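Local coordinates for putative histidinol-phosphate aminotransferase (PDB 3P1T), which probably catalyses the pyridoxal-phosphate-dependent transfer of an amino group from L-histidinol phosphate to 2-oxoglutarate in histidine biosynthesis, at residues Met72-Arg83 against Met220-Val229. Residues are numbered along the deposited sequence; the frame is centred on the assembly and turned at random.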
HETATM    1  N   MSE A  72       1.741  14.494   0.172  1.00 34.11           N
HETATM    2  CA  MSE A  72       2.106  13.123  -0.180  1.00 30.37           C
HETATM    3  C   MSE A  72       0.954  12.170   0.198  1.00 37.16           C
HETATM    4  O   MSE A  72       0.464  12.237   1.342  1.00 38.02           O
HETATM    5  CB  MSE A  72       3.393  12.767   0.556  1.00 29.73           C
HETATM    6  CG  MSE A  72       4.011  11.470   0.113  1.00 32.74           C
HETATM    7 SE   MSE A  72       5.714  11.115   0.955  0.75 35.79          SE
HETATM    8  CE  MSE A  72       5.138  10.578   2.591  1.00 31.86           C
ATOM      9  N   LEU A  73       0.482  11.345  -0.772  1.00 33.57           N
ATOM     10  CA  LEU A  73      -0.588  10.359  -0.565  1.00 32.97           C
ATOM     11  C   LEU A  73       0.052   9.120   0.072  1.00 39.33           C
ATOM     12  O   LEU A  73       1.063   8.630  -0.441  1.00 39.53           O
ATOM     13  CB  LEU A  73      -1.325  10.044  -1.890  1.00 32.41           C
ATOM     14  CG  LEU A  73      -2.461   8.981  -1.857  1.00 35.10           C
ATOM     15  CD1 LEU A  73      -3.601   9.366  -0.906  1.00 34.61           C
ATOM     16  CD2 LEU A  73      -3.039   8.775  -3.230  1.00 36.36           C
ATOM     17  N   VAL A  74      -0.469   8.670   1.224  1.00 36.78           N
ATOM     18  CA  VAL A  74       0.158   7.575   1.969  1.00 36.55           C
ATOM     19  C   VAL A  74      -0.842   6.482   2.371  1.00 40.88           C
ATOM     20  O   VAL A  74      -2.050   6.725   2.463  1.00 40.94           O
ATOM     21  CB  VAL A  74       0.871   8.113   3.246  1.00 40.26           C
ATOM     22  CG1 VAL A  74       2.093   8.941   2.897  1.00 40.21           C
ATOM     23  CG2 VAL A  74      -0.075   8.899   4.151  1.00 40.28           C
ATOM     24  N   ARG A  75      -0.304   5.287   2.659  1.00 36.85           N
ATOM     25  CA  ARG A  75      -1.052   4.144   3.162  1.00 36.12           C
ATOM     26  C   ARG A  75      -1.246   4.296   4.693  1.00 39.25           C
ATOM     27  O   ARG A  75      -0.642   3.539   5.486  1.00 37.44           O
ATOM     28  CB  ARG A  75      -0.323   2.843   2.819  1.00 36.16           C
ATOM     29  CG  ARG A  75      -1.212   1.611   2.843  1.00 43.97           C
ATOM     30  CD  ARG A  75      -1.572   1.280   1.421  1.00 48.60           C
ATOM     31  NE  ARG A  75      -2.983   1.476   1.152  1.00 48.10           N
ATOM     32  CZ  ARG A  75      -3.526   1.418  -0.052  1.00 52.41           C
ATOM     33  NH1 ARG A  75      -2.766   1.214  -1.124  1.00 33.12           N
ATOM     34  NH2 ARG A  75      -4.824   1.597  -0.202  1.00 49.77           N
ATOM     35  N   GLY A  76      -2.028   5.318   5.077  1.00 34.35           N
ATOM     36  CA  GLY A  76      -2.354   5.616   6.464  1.00 33.99           C
ATOM     37  C   GLY A  76      -1.230   6.187   7.292  1.00 39.66           C
ATOM     38  O   GLY A  76      -0.142   6.515   6.784  1.00 41.19           O
ATOM     39  N   ILE A  77      -1.497   6.286   8.599  1.00 34.55           N
ATOM     40  CA  ILE A  77      -0.578   6.861   9.572  1.00 32.43           C
ATOM     41  C   ILE A  77       0.687   5.964   9.699  1.00 35.00           C
ATOM     42  O   ILE A  77       1.758   6.521   9.955  1.00 34.34           O
ATOM     43  CB  ILE A  77      -1.297   7.128  10.941  1.00 34.32           C
ATOM     44  CG1 ILE A  77      -0.438   7.954  11.941  1.00 35.09           C
ATOM     45  CG2 ILE A  77      -1.866   5.875  11.571  1.00 33.33           C
ATOM     46  CD1 ILE A  77       0.143   9.283  11.444  1.00 38.00           C
ATOM     47  N   ASP A  78       0.600   4.630   9.433  1.00 31.24           N
ATOM     48  CA  ASP A  78       1.792   3.749   9.507  1.00 29.94           C
ATOM     49  C   ASP A  78       2.833   4.162   8.469  1.00 32.14           C
ATOM     50  O   ASP A  78       3.985   4.356   8.853  1.00 30.01           O
ATOM     51  CB  ASP A  78       1.455   2.250   9.341  1.00 31.50           C
ATOM     52  CG  ASP A  78       0.761   1.562  10.507  1.00 38.91           C
ATOM     53  OD1 ASP A  78       0.177   2.273  11.367  1.00 44.32           O
ATOM     54  OD2 ASP A  78       0.720   0.312  10.517  1.00 32.40           O
ATOM     55  N   GLU A  79       2.443   4.331   7.170  1.00 30.33           N
ATOM     56  CA  GLU A  79       3.407   4.772   6.148  1.00 31.22           C
ATOM     57  C   GLU A  79       3.948   6.153   6.484  1.00 36.64           C
ATOM     58  O   GLU A  79       5.143   6.393   6.351  1.00 34.83           O
ATOM     59  CB  GLU A  79       2.809   4.789   4.733  1.00 32.56           C
ATOM     60  CG  GLU A  79       3.792   5.375   3.723  1.00 35.66           C
ATOM     61  CD  GLU A  79       3.491   5.278   2.245  1.00 42.14           C
ATOM     62  OE1 GLU A  79       2.347   4.934   1.873  1.00 32.44           O
ATOM     63  OE2 GLU A  79       4.420   5.546   1.452  1.00 30.78           O
ATOM     64  N   CYS A  80       3.058   7.051   6.903  1.00 36.34           N
ATOM     65  CA  CYS A  80       3.369   8.414   7.286  1.00 37.81           C
ATOM     66  C   CYS A  80       4.496   8.437   8.349  1.00 39.85           C
ATOM     67  O   CYS A  80       5.518   9.102   8.146  1.00 37.98           O
ATOM     68  CB  CYS A  80       2.104   9.094   7.801  1.00 40.01           C
ATOM     69  SG  CYS A  80       2.371  10.766   8.443  1.00 45.65           S
ATOM     70  N   PHE A  81       4.310   7.680   9.462  1.00 35.28           N
ATOM     71  CA  PHE A  81       5.258   7.624  10.568  1.00 34.13           C
ATOM     72  C   PHE A  81       6.590   7.045  10.105  1.00 36.32           C
ATOM     73  O   PHE A  81       7.635   7.563  10.491  1.00 36.30           O
ATOM     74  CB  PHE A  81       4.695   6.802  11.754  1.00 36.12           C
ATOM     75  CG  PHE A  81       5.514   6.939  13.017  1.00 38.34           C
ATOM     76  CD1 PHE A  81       6.646   6.147  13.223  1.00 40.68           C
ATOM     77  CD2 PHE A  81       5.181   7.887  13.982  1.00 40.10           C
ATOM     78  CE1 PHE A  81       7.444   6.327  14.344  1.00 41.22           C
ATOM     79  CE2 PHE A  81       5.969   8.053  15.107  1.00 43.07           C
ATOM     80  CZ  PHE A  81       7.101   7.277  15.276  1.00 40.95           C
ATOM     81  N   ASP A  82       6.559   5.978   9.300  1.00 32.25           N
ATOM     82  CA  ASP A  82       7.767   5.299   8.805  1.00 31.65           C
ATOM     83  C   ASP A  82       8.598   6.184   7.898  1.00 36.89           C
ATOM     84  O   ASP A  82       9.806   6.286   8.111  1.00 36.99           O
ATOM     85  CB  ASP A  82       7.432   4.004   8.045  1.00 32.37           C
ATOM     86  CG  ASP A  82       7.093   2.798   8.904  1.00 37.93           C
ATOM     87  OD1 ASP A  82       6.996   2.953  10.135  1.00 39.23           O
ATOM     88  OD2 ASP A  82       6.989   1.687   8.351  1.00 43.91           O
ATOM     89  N   ARG A  83       7.977   6.831   6.899  1.00 33.07           N
ATOM     90  CA  ARG A  83       8.732   7.643   5.949  1.00 32.26           C
ATOM     91  C   ARG A  83       9.291   8.907   6.637  1.00 37.44           C
ATOM     92  O   ARG A  83      10.409   9.294   6.317  1.00 37.53           O
ATOM     93  CB  ARG A  83       7.887   7.990   4.720  1.00 31.49           C
ATOM     94  CG  ARG A  83       7.436   6.719   4.009  1.00 36.44           C
ATOM     95  CD  ARG A  83       7.700   6.702   2.525  1.00 39.86           C
ATOM     96  NE  ARG A  83       7.275   5.437   1.925  1.00 33.48           N
ATOM     97  CZ  ARG A  83       8.061   4.373   1.794  1.00 41.46           C
ATOM     98  NH1 ARG A  83       9.319   4.410   2.214  1.00 24.75           N
ATOM     99  NH2 ARG A  83       7.603   3.270   1.234  1.00 28.60           N
HETATM  100  N   MSE A 220      10.890  12.092   0.469  1.00 29.92           N
HETATM  101  CA  MSE A 220      10.115  10.943   0.931  1.00 26.87           C
HETATM  102  C   MSE A 220       9.360  10.310  -0.257  1.00 35.60           C
HETATM  103  O   MSE A 220       9.312   9.080  -0.334  1.00 37.17           O
HETATM  104  CB  MSE A 220       9.142  11.322   2.067  1.00 26.64           C
HETATM  105  CG  MSE A 220       9.816  11.619   3.395  1.00 29.50           C
HETATM  106 SE   MSE A 220       8.526  12.072   4.775  0.75 32.68          SE
HETATM  107  CE  MSE A 220       7.805  13.647   4.040  1.00 30.54           C
ATOM    108  N   LYS A 221       8.793  11.137  -1.184  1.00 32.45           N
ATOM    109  CA  LYS A 221       8.102  10.672  -2.404  1.00 32.23           C
ATOM    110  C   LYS A 221       9.004   9.769  -3.209  1.00 36.48           C
ATOM    111  O   LYS A 221       8.553   8.740  -3.706  1.00 36.01           O
ATOM    112  CB  LYS A 221       7.623  11.844  -3.277  1.00 35.18           C
ATOM    113  CG  LYS A 221       6.347  12.493  -2.771  1.00 37.54           C
ATOM    114  CD  LYS A 221       5.890  13.595  -3.682  1.00 34.03           C
ATOM    115  CE  LYS A 221       4.601  14.188  -3.181  1.00 35.46           C
ATOM    116  NZ  LYS A 221       4.107  15.297  -4.041  1.00 39.88           N
ATOM    117  N   ARG A 222      10.293  10.128  -3.276  1.00 34.95           N
ATOM    118  CA  ARG A 222      11.369   9.380  -3.940  1.00 36.06           C
ATOM    119  C   ARG A 222      11.534   7.960  -3.341  1.00 38.60           C
ATOM    120  O   ARG A 222      11.925   7.031  -4.049  1.00 38.60           O
ATOM    121  CB  ARG A 222      12.705  10.153  -3.817  1.00 38.49           C
ATOM    122  CG  ARG A 222      13.198  10.774  -5.112  1.00 48.88           C
ATOM    123  CD  ARG A 222      14.494  11.557  -4.942  1.00 61.28           C
ATOM    124  NE  ARG A 222      14.262  12.950  -4.546  1.00 78.90           N
ATOM    125  CZ  ARG A 222      14.866  13.569  -3.530  1.00 92.69           C
ATOM    126  NH1 ARG A 222      15.747  12.915  -2.770  1.00 77.52           N
ATOM    127  NH2 ARG A 222      14.586  14.836  -3.256  1.00 71.83           N
ATOM    128  N   LYS A 223      11.219   7.798  -2.051  1.00 33.30           N
ATOM    129  CA  LYS A 223      11.384   6.506  -1.379  1.00 32.12           C
ATOM    130  C   LYS A 223      10.093   5.664  -1.438  1.00 35.87           C
ATOM    131  O   LYS A 223      10.156   4.459  -1.172  1.00 36.82           O
ATOM    132  CB  LYS A 223      11.845   6.696   0.086  1.00 32.72           C
ATOM    133  CG  LYS A 223      13.285   7.199   0.143  1.00 31.05           C
ATOM    134  CD  LYS A 223      13.805   7.441   1.513  1.00 36.39           C
ATOM    135  CE  LYS A 223      15.223   7.936   1.444  1.00 40.32           C
ATOM    136  NZ  LYS A 223      15.839   8.010   2.790  1.00 44.62           N
ATOM    137  N   GLN A 224       8.967   6.257  -1.859  1.00 31.82           N
ATOM    138  CA  GLN A 224       7.697   5.535  -1.949  1.00 31.31           C
ATOM    139  C   GLN A 224       7.745   4.472  -3.036  1.00 37.33           C
ATOM    140  O   GLN A 224       8.563   4.541  -3.962  1.00 39.18           O
ATOM    141  CB  GLN A 224       6.523   6.474  -2.191  1.00 32.31           C
ATOM    142  CG  GLN A 224       6.180   7.354  -0.999  1.00 36.93           C
ATOM    143  CD  GLN A 224       4.885   8.086  -1.230  1.00 44.84           C
ATOM    144  OE1 GLN A 224       4.800   9.029  -2.039  1.00 39.06           O
ATOM    145  NE2 GLN A 224       3.832   7.620  -0.568  1.00 34.44           N
ATOM    146  N   TRP A 225       6.896   3.461  -2.889  1.00 32.97           N
ATOM    147  CA  TRP A 225       6.855   2.354  -3.813  1.00 32.66           C
ATOM    148  C   TRP A 225       6.153   2.747  -5.077  1.00 40.41           C
ATOM    149  O   TRP A 225       5.285   3.622  -5.055  1.00 41.94           O
ATOM    150  CB  TRP A 225       6.158   1.160  -3.169  1.00 30.54           C
ATOM    151  CG  TRP A 225       6.801   0.667  -1.903  1.00 30.68           C
ATOM    152  CD1 TRP A 225       8.136   0.593  -1.638  1.00 33.54           C
ATOM    153  CD2 TRP A 225       6.135   0.028  -0.796  1.00 30.00           C
ATOM    154  NE1 TRP A 225       8.342   0.033  -0.401  1.00 32.73           N
ATOM    155  CE2 TRP A 225       7.131  -0.342   0.130  1.00 33.09           C
ATOM    156  CE3 TRP A 225       4.778  -0.211  -0.469  1.00 31.31           C
ATOM    157  CZ2 TRP A 225       6.824  -0.953   1.351  1.00 31.43           C
ATOM    158  CZ3 TRP A 225       4.473  -0.840   0.729  1.00 31.70           C
ATOM    159  CH2 TRP A 225       5.484  -1.189   1.630  1.00 32.18           C
ATOM    160  N   PHE A 226       6.521   2.101  -6.190  1.00 37.72           N
ATOM    161  CA  PHE A 226       5.866   2.333  -7.461  1.00 38.70           C
ATOM    162  C   PHE A 226       4.409   1.843  -7.375  1.00 43.50           C
ATOM    163  O   PHE A 226       4.176   0.735  -6.872  1.00 42.75           O
ATOM    164  CB  PHE A 226       6.637   1.639  -8.599  1.00 41.49           C
ATOM    165  CG  PHE A 226       5.883   1.601  -9.907  1.00 44.88           C
ATOM    166  CD1 PHE A 226       5.667   2.765 -10.643  1.00 50.04           C
ATOM    167  CD2 PHE A 226       5.347   0.415 -10.382  1.00 47.35           C
ATOM    168  CE1 PHE A 226       4.918   2.738 -11.821  1.00 51.72           C
ATOM    169  CE2 PHE A 226       4.623   0.387 -11.572  1.00 50.55           C
ATOM    170  CZ  PHE A 226       4.406   1.548 -12.276  1.00 49.83           C
ATOM    171  N   CYS A 227       3.442   2.690  -7.819  1.00 39.79           N
ATOM    172  CA  CYS A 227       2.012   2.388  -7.834  1.00 40.55           C
ATOM    173  C   CYS A 227       1.562   1.976  -6.408  1.00 43.49           C
ATOM    174  O   CYS A 227       0.862   0.966  -6.200  1.00 43.38           O
ATOM    175  CB  CYS A 227       1.716   1.308  -8.882  1.00 42.19           C
ATOM    176  SG  CYS A 227      -0.047   0.932  -9.139  1.00 46.56           S
ATOM    177  N   ASN A 228       1.999   2.778  -5.419  1.00 38.47           N
ATOM    178  CA  ASN A 228       1.719   2.571  -3.999  1.00 36.84           C
ATOM    179  C   ASN A 228       0.198   2.487  -3.732  1.00 41.16           C
ATOM    180  O   ASN A 228      -0.243   1.662  -2.919  1.00 41.90           O
ATOM    181  CB  ASN A 228       2.353   3.697  -3.194  1.00 33.07           C
ATOM    182  CG  ASN A 228       2.288   3.536  -1.694  1.00 50.17           C
ATOM    183  OD1 ASN A 228       2.490   2.455  -1.114  1.00 38.78           O
ATOM    184  ND2 ASN A 228       2.065   4.652  -1.031  1.00 49.83           N
ATOM    185  N   VAL A 229      -0.591   3.326  -4.429  1.00 37.73           N
ATOM    186  CA  VAL A 229      -2.062   3.371  -4.344  1.00 37.20           C
ATOM    187  C   VAL A 229      -2.626   3.002  -5.730  1.00 41.30           C
ATOM    188  O   VAL A 229      -2.428   3.717  -6.706  1.00 42.06           O
ATOM    189  CB  VAL A 229      -2.580   4.735  -3.830  1.00 40.46           C
ATOM    190  CG1 VAL A 229      -4.102   4.745  -3.730  1.00 40.23           C
ATOM    191  CG2 VAL A 229      -1.960   5.067  -2.480  1.00 39.59           C
TER
HETATM  192  O   HOH W   1       2.453  10.750  -2.699  1.00 33.94           O
HETATM  193  O   HOH W   2       5.264   3.454  -0.404  1.00 27.25           O
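At the edge of the seven-stranded sheet of this class I/II aminotransferase, Glu79 of helix 76-87 receives the amides of Gln224 and Asn228, which come from the coil after helix 214-221. CG of Glu79 is anti to the backbone N (chi1 175°) and the chain runs out straight, carrying the carboxylate across to that coil. Glu79 OE1 takes ND2 of Asn228 at 2.9 Å through its syn lone pair, the carboxylate and Asn228 amide planes almost perpendicular, and Arg75 N on its anti side. Glu79 OE2 accepts Gln224 NE2 at 3.0 Å from above the carboxylate plane, while Arg83 NE closes a salt bridge on the anti side at 2.9 Å. Four protein N-H donors, with a water as fifth partner, hold the carboxylate, probably stabilising its charge. The second N-H of Gln224 NE2 reaches Leu73 O (3.0 Å, 163° at the hydrogen), joining edge strand 71-74 to the same coil; a water bridges Leu73 N and Gln224 OE1. Another water links Glu79 OE2, Arg83 NH2 and Trp225 N. Arg83 NH2 lies over one face of the Trp225 ring, offset toward its rim and 3.7 Å from Trp225 NE1, any cation-pi attraction being at most weak; guanidinium and indole are nearly perpendicular, and Trp225 NE1 bonds Asp82 of the second subunit, placing the contact at the dimer interface. Apolar packing flanks this network: SE of Met72, a selenomethionine, meets CB of Met220 at 3.6 Å, and Leu73 CD2 lies 3.9 Å from Val229 CG2.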